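PDB 3UN7: peptidoglycan D,D-transpeptidase PbpA from Mycobacterium tuberculosis, which probably catalyses the cross-linking of peptidoglycan in the mycobacterial cell wall, binds penicillin and is probably required for the regulation of cell length. Local coordinates for residues A[44-49]-A[158-163]; A[183-188]-A[287-292]; A[189-194]-A[313-318]. All blocks are in the same frame, centred on the assembly; numbering follows the deposited sequence.

Contact 1 (A[44-49]-A[158-163]); sequences RFLRVY and ASHNPE
Arg-47 and Ala-158 bring their backbones to within 5.8 Å, CA to CA, where strand 45-48 passes the turn linking helices 154-157 and 162-174. Carbon groups meet each other and backbone oxygens here. Ala-158 aims its CB at the strand, 3.5 Å from Arg-47 O, and the same methyl lies beside the edge of the Tyr-49 ring, in its plane and 3.9 Å from CE1. Leu-46 answers from the strand: with CG anti to its backbone N (chi1 174°), CD1 swings over the turn, coming to 3.1 Å from Ala-158 O and 3.6 Å from CD2 of His-160. The imidazole crosses the leucine obliquely and presents its own edge to the strand backbone, CE1 standing 3.4 Å from Phe-45 O and in plane with it; Tyr-19 meets the same ring with its plane nearly perpendicular. Strand 45-48 is an edge strand of a mixed sheet, paired with strand 31-38 and lying in the dimerisation family region, whereas the turn belongs to the transpeptidase family region, so the contact joins the two. The Arg-47 side chain touches the turn through CB alone; bent at chi2 (62°), it carries its guanidinium away to a salt bridge with Glu-72 and hydrogen bonds to Gly-24 O and Ser-36 OG. On the turn itself, Ser-159 OG accepts from Asn-161 N at 3.1 Å in an ST turn. Asn-161 then serves as N-cap of helix 162-174, its OD1 taking the backbone N of Val-164.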
loop_
_atom_site.group_PDB
_atom_site.type_symbol
_atom_site.label_atom_id
_atom_site.label_comp_id
_atom_site.label_asym_id
_atom_site.label_seq_id
_atom_site.Cartn_x
_atom_site.Cartn_y
_atom_site.Cartn_z
ATOM N N ARG A 44 -30.629 6.367 -19.362
ATOM C CA ARG A 44 -30.164 7.586 -20.012
ATOM C C ARG A 44 -28.697 7.905 -19.753
ATOM O O ARG A 44 -27.958 8.313 -20.663
ATOM C CB ARG A 44 -31.005 8.750 -19.520
ATOM C CG ARG A 44 -30.471 10.092 -19.940
ATOM C CD ARG A 44 -31.226 10.593 -21.151
ATOM N NE ARG A 44 -30.696 11.877 -21.565
ATOM C CZ ARG A 44 -30.908 13.012 -20.908
ATOM N NH1 ARG A 44 -30.376 14.134 -21.368
ATOM N NH2 ARG A 44 -31.640 13.034 -19.798
ATOM N N PHE A 45 -28.279 7.754 -18.503
ATOM C CA PHE A 45 -26.957 8.213 -18.114
ATOM C C PHE A 45 -25.889 7.132 -18.267
ATOM O O PHE A 45 -25.986 6.031 -17.692
ATOM C CB PHE A 45 -26.998 8.894 -16.732
ATOM C CG PHE A 45 -27.538 10.293 -16.794
ATOM C CD1 PHE A 45 -28.889 10.550 -16.585
ATOM C CD2 PHE A 45 -26.704 11.349 -17.144
ATOM C CE1 PHE A 45 -29.396 11.851 -16.684
ATOM C CE2 PHE A 45 -27.201 12.647 -17.248
ATOM C CZ PHE A 45 -28.546 12.896 -17.026
ATOM N N LEU A 46 -24.881 7.421 -19.084
ATOM C CA LEU A 46 -23.778 6.480 -19.230
ATOM C C LEU A 46 -22.595 6.893 -18.359
ATOM O O LEU A 46 -22.185 8.046 -18.389
ATOM C CB LEU A 46 -23.341 6.342 -20.692
ATOM C CG LEU A 46 -22.088 5.484 -20.946
ATOM C CD1 LEU A 46 -22.426 3.999 -20.823
ATOM C CD2 LEU A 46 -21.508 5.800 -22.324
ATOM N N ARG A 47 -22.056 5.942 -17.594
ATOM C CA ARG A 47 -20.919 6.208 -16.715
ATOM C C ARG A 47 -19.649 6.164 -17.535
ATOM O O ARG A 47 -19.452 5.217 -18.317
ATOM C CB ARG A 47 -20.847 5.162 -15.594
ATOM C CG ARG A 47 -20.023 5.567 -14.383
ATOM C CD ARG A 47 -20.616 6.789 -13.709
ATOM N NE ARG A 47 -20.018 7.106 -12.415
ATOM C CZ ARG A 47 -20.160 8.278 -11.797
ATOM N NH1 ARG A 47 -20.858 9.255 -12.368
ATOM N NH2 ARG A 47 -19.614 8.477 -10.591
ATOM N N VAL A 48 -18.781 7.160 -17.335
ATOM C CA VAL A 48 -17.536 7.289 -18.101
ATOM C C VAL A 48 -16.333 7.396 -17.160
ATOM O O VAL A 48 -16.392 8.114 -16.159
ATOM C CB VAL A 48 -17.592 8.505 -19.064
ATOM C CG1 VAL A 48 -16.292 8.632 -19.874
ATOM C CG2 VAL A 48 -18.769 8.355 -20.027
ATOM N N TYR A 49 -15.262 6.678 -17.487
ATOM C CA TYR A 49 -14.026 6.660 -16.696
ATOM C C TYR A 49 -12.936 7.105 -17.646
ATOM O O TYR A 49 -12.471 6.290 -18.451
ATOM C CB TYR A 49 -13.742 5.235 -16.172
ATOM C CG TYR A 49 -14.875 4.713 -15.314
ATOM C CD1 TYR A 49 -15.947 4.023 -15.876
ATOM C CD2 TYR A 49 -14.892 4.948 -13.934
ATOM C CE1 TYR A 49 -17.000 3.550 -15.079
ATOM C CE2 TYR A 49 -15.952 4.507 -13.142
ATOM C CZ TYR A 49 -16.994 3.813 -13.718
ATOM O OH TYR A 49 -18.015 3.364 -12.917
ATOM N N ALA A 158 -19.436 -0.566 -17.500
ATOM C CA ALA A 158 -20.400 0.520 -17.599
ATOM C C ALA A 158 -21.152 0.521 -18.951
ATOM O O ALA A 158 -22.040 1.354 -19.188
ATOM C CB ALA A 158 -19.697 1.854 -17.368
ATOM N N SER A 159 -20.826 -0.428 -19.823
ATOM C CA SER A 159 -21.555 -0.562 -21.076
ATOM C C SER A 159 -23.029 -0.847 -20.826
ATOM O O SER A 159 -23.389 -1.548 -19.889
ATOM C CB SER A 159 -20.964 -1.657 -21.941
ATOM O OG SER A 159 -21.751 -1.833 -23.100
ATOM N N HIS A 160 -23.894 -0.307 -21.666
ATOM C CA HIS A 160 -25.315 -0.620 -21.518
ATOM C C HIS A 160 -25.705 -1.862 -22.286
ATOM O O HIS A 160 -26.842 -2.317 -22.186
ATOM C CB HIS A 160 -26.193 0.585 -21.885
ATOM C CG HIS A 160 -26.088 1.702 -20.896
ATOM N ND1 HIS A 160 -26.955 2.774 -20.887
ATOM C CD2 HIS A 160 -25.222 1.905 -19.872
ATOM C CE1 HIS A 160 -26.624 3.595 -19.907
ATOM N NE2 HIS A 160 -25.575 3.094 -19.273
ATOM N N ASN A 161 -24.758 -2.422 -23.030
ATOM C CA ASN A 161 -24.975 -3.687 -23.716
ATOM C C ASN A 161 -24.724 -4.864 -22.766
ATOM O O ASN A 161 -23.615 -5.025 -22.247
ATOM C CB ASN A 161 -24.101 -3.773 -24.975
ATOM C CG ASN A 161 -24.378 -5.027 -25.806
ATOM O OD1 ASN A 161 -23.834 -6.082 -25.532
ATOM N ND2 ASN A 161 -25.207 -4.898 -26.838
ATOM N N PRO A 162 -25.755 -5.698 -22.533
ATOM C CA PRO A 162 -25.624 -6.843 -21.628
ATOM C C PRO A 162 -24.486 -7.788 -22.012
ATOM O O PRO A 162 -23.770 -8.266 -21.131
ATOM C CB PRO A 162 -26.966 -7.563 -21.785
ATOM C CG PRO A 162 -27.886 -6.525 -22.222
ATOM C CD PRO A 162 -27.107 -5.621 -23.108
ATOM N N GLU A 163 -24.321 -8.044 -23.317
ATOM C CA GLU A 163 -23.274 -8.933 -23.798
ATOM C C GLU A 163 -21.879 -8.345 -23.664
ATOM O O GLU A 163 -20.951 -9.063 -23.298
ATOM C CB GLU A 163 -23.540 -9.398 -25.232
ATOM C CG GLU A 163 -24.090 -10.815 -25.303
ATOM C CD GLU A 163 -23.044 -11.865 -24.926
ATOM O OE1 GLU A 163 -23.099 -12.394 -23.790
ATOM O OE2 GLU A 163 -22.154 -12.150 -25.759
#

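Contact 2 (A[183-188]-A[287-292]); sequences RAISET and LQVAES
Three groups converge on the carbonyl oxygen of Ile-185. The shortest bond, from Ala-290 N, is 2.8 Å long and lies almost on the line of the carbonyl, with a C=O...N angle of 174°. Val-289 CA adds a C-H...O contact, and a water adds a weak bond. That water also donates to Gln-288 O at 2.7 Å and is hydrogen-bonded to Ser-186 OG, linking the two segments beside the direct bond. Apolar contacts lie alongside. Ile-185 holds CG1 between its backbone N and carbonyl carbon (chi1 63°), which carries CD1 to 3.7 Å from Leu-287 CB and 3.4 Å from Gln-288 O, while CG2 and CB turn to Val-289 CG2, the two side chains crossing at about a right angle. Further along, Ala-290 CB sits 3.5 Å from Ile-185 O, and Thr-188 lays CG2 against Glu-291 O at 3.6 Å. Leu-146 of strand 143-149 and Leu-318 of helix 317-328 also touch Ile-185. Two irregular loops thus pair side by side, their touching parts, 185-188 and 287-291, running 21° apart; they lie before helices 196-205 and 300-306 of the transpeptidase fold, 183-188 leading toward the serine of the SxxK motif.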
loop_
_atom_site.group_PDB
_atom_site.type_symbol
_atom_site.label_atom_id
_atom_site.label_comp_id
_atom_site.label_asym_id
_atom_site.label_seq_id
_atom_site.Cartn_x
_atom_site.Cartn_y
_atom_site.Cartn_z
ATOM N N ARG A 183 -4.907 -4.853 -5.562
ATOM C CA ARG A 183 -3.761 -5.426 -4.860
ATOM C C ARG A 183 -3.243 -4.550 -3.718
ATOM O O ARG A 183 -2.611 -5.055 -2.795
ATOM C CB ARG A 183 -2.629 -5.715 -5.854
ATOM C CG ARG A 183 -2.921 -6.914 -6.735
ATOM C CD ARG A 183 -1.863 -7.174 -7.824
ATOM N NE ARG A 183 -1.933 -8.577 -8.241
ATOM C CZ ARG A 183 -2.818 -9.084 -9.098
ATOM N NH1 ARG A 183 -2.785 -10.388 -9.356
ATOM N NH2 ARG A 183 -3.737 -8.309 -9.693
ATOM N N ALA A 184 -3.499 -3.246 -3.787
ATOM C CA ALA A 184 -3.010 -2.306 -2.777
ATOM C C ALA A 184 -3.650 -2.523 -1.399
ATOM O O ALA A 184 -3.016 -2.263 -0.376
ATOM C CB ALA A 184 -3.256 -0.887 -3.229
ATOM N N ILE A 185 -4.902 -2.982 -1.387
ATOM C CA ILE A 185 -5.685 -3.090 -0.130
ATOM C C ILE A 185 -6.405 -4.407 0.103
ATOM O O ILE A 185 -6.828 -4.669 1.218
ATOM C CB ILE A 185 -6.737 -1.975 -0.005
ATOM C CG1 ILE A 185 -7.795 -2.056 -1.136
ATOM C CG2 ILE A 185 -6.056 -0.614 0.039
ATOM C CD1 ILE A 185 -9.012 -1.125 -0.931
ATOM N N SER A 186 -6.591 -5.203 -0.946
ATOM C CA SER A 186 -7.419 -6.425 -0.873
ATOM C C SER A 186 -6.598 -7.701 -0.791
ATOM O O SER A 186 -7.147 -8.768 -0.522
ATOM C CB SER A 186 -8.355 -6.533 -2.086
ATOM O OG SER A 186 -9.332 -5.508 -2.079
ATOM N N GLU A 187 -5.297 -7.607 -1.051
ATOM C CA GLU A 187 -4.443 -8.796 -1.077
ATOM C C GLU A 187 -3.312 -8.609 -0.080
ATOM O O GLU A 187 -2.816 -7.490 0.101
ATOM C CB GLU A 187 -3.907 -9.037 -2.498
ATOM C CG GLU A 187 -3.115 -10.356 -2.722
ATOM C CD GLU A 187 -2.859 -10.664 -4.209
ATOM O OE1 GLU A 187 -3.597 -10.147 -5.081
ATOM O OE2 GLU A 187 -1.908 -11.425 -4.518
ATOM N N THR A 188 -2.926 -9.698 0.587
ATOM C CA THR A 188 -1.803 -9.657 1.511
ATOM C C THR A 188 -0.661 -10.472 0.928
ATOM O O THR A 188 -0.886 -11.430 0.175
ATOM C CB THR A 188 -2.143 -10.222 2.905
ATOM O OG1 THR A 188 -2.660 -11.540 2.757
ATOM C CG2 THR A 188 -3.141 -9.350 3.644
ATOM N N LEU A 287 -13.105 2.430 1.634
ATOM C CA LEU A 287 -12.856 1.104 1.056
ATOM C C LEU A 287 -12.368 0.156 2.147
ATOM O O LEU A 287 -11.566 0.550 2.991
ATOM C CB LEU A 287 -11.825 1.146 -0.083
ATOM C CG LEU A 287 -12.075 2.122 -1.233
ATOM C CD1 LEU A 287 -11.143 1.838 -2.390
ATOM C CD2 LEU A 287 -13.527 2.025 -1.693
ATOM N N GLN A 288 -12.853 -1.081 2.119
ATOM C CA GLN A 288 -12.404 -2.102 3.073
ATOM C C GLN A 288 -10.977 -2.542 2.742
ATOM O O GLN A 288 -10.620 -2.743 1.569
ATOM C CB GLN A 288 -13.332 -3.323 3.045
ATOM C CG GLN A 288 -14.797 -3.013 3.416
ATOM C CD GLN A 288 -15.613 -4.253 3.771
ATOM O OE1 GLN A 288 -15.067 -5.333 4.014
ATOM N NE2 GLN A 288 -16.937 -4.095 3.807
ATOM N N VAL A 289 -10.176 -2.696 3.784
ATOM C CA VAL A 289 -8.782 -3.142 3.653
ATOM C C VAL A 289 -8.672 -4.514 4.306
ATOM O O VAL A 289 -9.205 -4.724 5.400
ATOM C CB VAL A 289 -7.834 -2.144 4.328
ATOM C CG1 VAL A 289 -6.356 -2.590 4.205
ATOM C CG2 VAL A 289 -8.029 -0.749 3.703
ATOM N N ALA A 290 -7.998 -5.443 3.623
ATOM C CA ALA A 290 -7.691 -6.765 4.167
ATOM C C ALA A 290 -6.838 -6.611 5.412
ATOM O O ALA A 290 -5.923 -5.774 5.456
ATOM C CB ALA A 290 -6.955 -7.614 3.126
ATOM N N GLU A 291 -7.145 -7.411 6.424
ATOM C CA GLU A 291 -6.388 -7.413 7.672
ATOM C C GLU A 291 -5.028 -8.036 7.436
ATOM O O GLU A 291 -4.935 -9.087 6.810
ATOM C CB GLU A 291 -7.128 -8.210 8.760
ATOM C CG GLU A 291 -6.484 -8.078 10.141
ATOM C CD GLU A 291 -6.967 -9.132 11.109
ATOM O OE1 GLU A 291 -6.925 -10.333 10.763
ATOM O OE2 GLU A 291 -7.384 -8.766 12.225
ATOM N N SER A 292 -3.982 -7.376 7.940
ATOM C CA SER A 292 -2.625 -7.883 7.906
ATOM C C SER A 292 -2.333 -8.629 9.199
ATOM O O SER A 292 -2.966 -8.372 10.223
ATOM C CB SER A 292 -1.624 -6.737 7.753
ATOM O OG SER A 292 -1.786 -6.097 6.501
HETATM O O HOH W 1 -10.057 -5.305 0.910
#

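Contact 3 (A[189-194]-A[313-318]); sequences YPPGST and VALTPL
Tyr-189 turns its ring edge to Pro-317, while Pro-191 faces the other segment between Val-313 and Leu-315; together they join the approach to the active-site SxxK motif of this penicillin-binding fold to the start of helix 317-328. In Tyr-189, chi1 (-61°) sets the ring beside Pro-317, and chi2 (-91°) turns its edge to it, with CD2 coming within 4.0 Å of the proline CD. The tyrosine hydroxyl reaches beyond to a hydrogen bond with Glu-432. The Pro-191 side chain stands at about a right angle to those of both Val-313 and Leu-315. Its CG presses on Val-313 CG1 at 3.5 Å, a close approach for two carbons, while the two leucine methyls meet the proline ring across it, Leu-315 CD2 lying 4.0 Å from Pro-191 CB and CD1 meeting CG. Between these two groups of side chains the backbones form a single antiparallel, hydrogen-bonded bridge: Leu-315 N donates to Tyr-189 O at 2.8 Å, and Tyr-189 N returns a bond to Leu-315 O at 2.9 Å. Backbone atoms reinforce the pairing further, since Pro-190 CA directs a C-H...O contact to Val-313 O at 3.4 Å. Beyond the prolines the chain enters Ser-193, which by analogy with its relatives forms the acyl-ester intermediate. The residue after it is held from helix 317-328, where Asn-320 ND2 is hydrogen-bonded to Thr-194 OG1.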
loop_
_atom_site.group_PDB
_atom_site.type_symbol
_atom_site.label_atom_id
_atom_site.label_comp_id
_atom_site.label_asym_id
_atom_site.label_seq_id
_atom_site.Cartn_x
_atom_site.Cartn_y
_atom_site.Cartn_z
ATOM N N TYR A 189 0.559 -10.078 1.283
ATOM C CA TYR A 189 1.787 -10.658 0.741
ATOM C C TYR A 189 2.771 -10.788 1.873
ATOM O O TYR A 189 2.715 -9.995 2.805
ATOM C CB TYR A 189 2.399 -9.711 -0.290
ATOM C CG TYR A 189 1.513 -9.429 -1.465
ATOM C CD1 TYR A 189 1.587 -10.223 -2.622
ATOM C CD2 TYR A 189 0.596 -8.381 -1.434
ATOM C CE1 TYR A 189 0.768 -9.969 -3.718
ATOM C CE2 TYR A 189 -0.224 -8.113 -2.526
ATOM C CZ TYR A 189 -0.129 -8.908 -3.665
ATOM O OH TYR A 189 -0.932 -8.644 -4.744
ATOM N N PRO A 190 3.690 -11.769 1.804
ATOM C CA PRO A 190 4.772 -11.730 2.790
ATOM C C PRO A 190 5.561 -10.438 2.597
ATOM O O PRO A 190 5.852 -10.083 1.454
ATOM C CB PRO A 190 5.641 -12.946 2.428
ATOM C CG PRO A 190 4.756 -13.836 1.614
ATOM C CD PRO A 190 3.787 -12.935 0.902
ATOM N N PRO A 191 5.860 -9.714 3.692
ATOM C CA PRO A 191 6.649 -8.484 3.610
ATOM C C PRO A 191 8.159 -8.741 3.465
ATOM O O PRO A 191 8.907 -7.840 3.072
ATOM C CB PRO A 191 6.354 -7.807 4.947
ATOM C CG PRO A 191 6.174 -8.980 5.893
ATOM C CD PRO A 191 5.414 -9.990 5.073
ATOM N N GLY A 192 8.598 -9.957 3.778
ATOM C CA GLY A 192 10.011 -10.299 3.676
ATOM C C GLY A 192 10.919 -9.357 4.447
ATOM O O GLY A 192 10.610 -8.976 5.572
ATOM N N SER A 193 12.038 -8.982 3.826
ATOM C CA SER A 193 13.046 -8.109 4.433
ATOM C C SER A 193 12.524 -6.764 4.947
ATOM O O SER A 193 13.125 -6.185 5.856
ATOM C CB SER A 193 14.180 -7.846 3.435
ATOM O OG SER A 193 14.767 -9.070 3.051
ATOM N N THR A 194 11.431 -6.257 4.372
ATOM C CA THR A 194 10.863 -4.990 4.869
ATOM C C THR A 194 10.423 -5.109 6.340
ATOM O O THR A 194 10.401 -4.118 7.081
ATOM C CB THR A 194 9.665 -4.458 4.021
ATOM O OG1 THR A 194 8.651 -5.461 3.897
ATOM C CG2 THR A 194 10.113 -3.973 2.629
ATOM N N VAL A 313 3.669 -14.205 8.269
ATOM C CA VAL A 313 3.508 -12.744 8.146
ATOM C C VAL A 313 2.925 -12.369 6.779
ATOM O O VAL A 313 3.446 -12.769 5.743
ATOM C CB VAL A 313 4.833 -11.988 8.384
ATOM C CG1 VAL A 313 4.575 -10.499 8.594
ATOM C CG2 VAL A 313 5.539 -12.554 9.583
ATOM N N ALA A 314 1.835 -11.603 6.783
ATOM C CA ALA A 314 1.183 -11.209 5.535
ATOM C C ALA A 314 0.611 -9.802 5.695
ATOM O O ALA A 314 -0.145 -9.540 6.630
ATOM C CB ALA A 314 0.095 -12.216 5.158
ATOM N N LEU A 315 1.011 -8.901 4.797
ATOM C CA LEU A 315 0.654 -7.488 4.875
ATOM C C LEU A 315 0.093 -7.026 3.541
ATOM O O LEU A 315 0.530 -7.487 2.484
ATOM C CB LEU A 315 1.911 -6.657 5.164
ATOM C CG LEU A 315 2.404 -6.299 6.573
ATOM C CD1 LEU A 315 2.769 -7.496 7.387
ATOM C CD2 LEU A 315 3.603 -5.374 6.457
ATOM N N THR A 316 -0.858 -6.098 3.582
ATOM C CA THR A 316 -1.278 -5.402 2.372
ATOM C C THR A 316 -0.186 -4.397 2.058
ATOM O O THR A 316 0.550 -3.997 2.954
ATOM C CB THR A 316 -2.605 -4.649 2.549
ATOM O OG1 THR A 316 -2.466 -3.650 3.564
ATOM C CG2 THR A 316 -3.755 -5.612 2.921
ATOM N N PRO A 317 -0.024 -4.026 0.779
ATOM C CA PRO A 317 0.830 -2.878 0.456
ATOM C C PRO A 317 0.471 -1.594 1.231
ATOM O O PRO A 317 1.365 -0.883 1.666
ATOM C CB PRO A 317 0.637 -2.712 -1.050
ATOM C CG PRO A 317 0.390 -4.167 -1.520
ATOM C CD PRO A 317 -0.516 -4.713 -0.432
ATOM N N LEU A 318 -0.818 -1.313 1.421
ATOM C CA LEU A 318 -1.211 -0.185 2.265
ATOM C C LEU A 318 -0.659 -0.273 3.702
ATOM O O LEU A 318 -0.197 0.734 4.250
ATOM C CB LEU A 318 -2.732 -0.036 2.297
ATOM C CG LEU A 318 -3.303 1.030 3.236
ATOM C CD1 LEU A 318 -2.889 2.420 2.795
ATOM C CD2 LEU A 318 -4.844 0.932 3.359
#

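In the fold
Contact 1 stands apart, its centre about 37 Å from that of contact 3, at an edge strand of the mixed sheet; it is buried although its centre is about 30 Å from the centre of the chain, and it works through carbon packing at ring edges and backbone oxygens. Contacts 2 and 3 sit in the transpeptidase part, centres about 11 Å apart, and 183-188 leads straight into 189-194. They also touch: Leu-318 N probably donates to Ala-184 O at 3.0 Å, and the side-chain Ser-292 OG makes a probable hydrogen bond with Thr-316 N at 3.1 Å. Contact 3 is buried near the centre, with prolines around a beta bridge, whereas contact 2 is partly buried and uses a water.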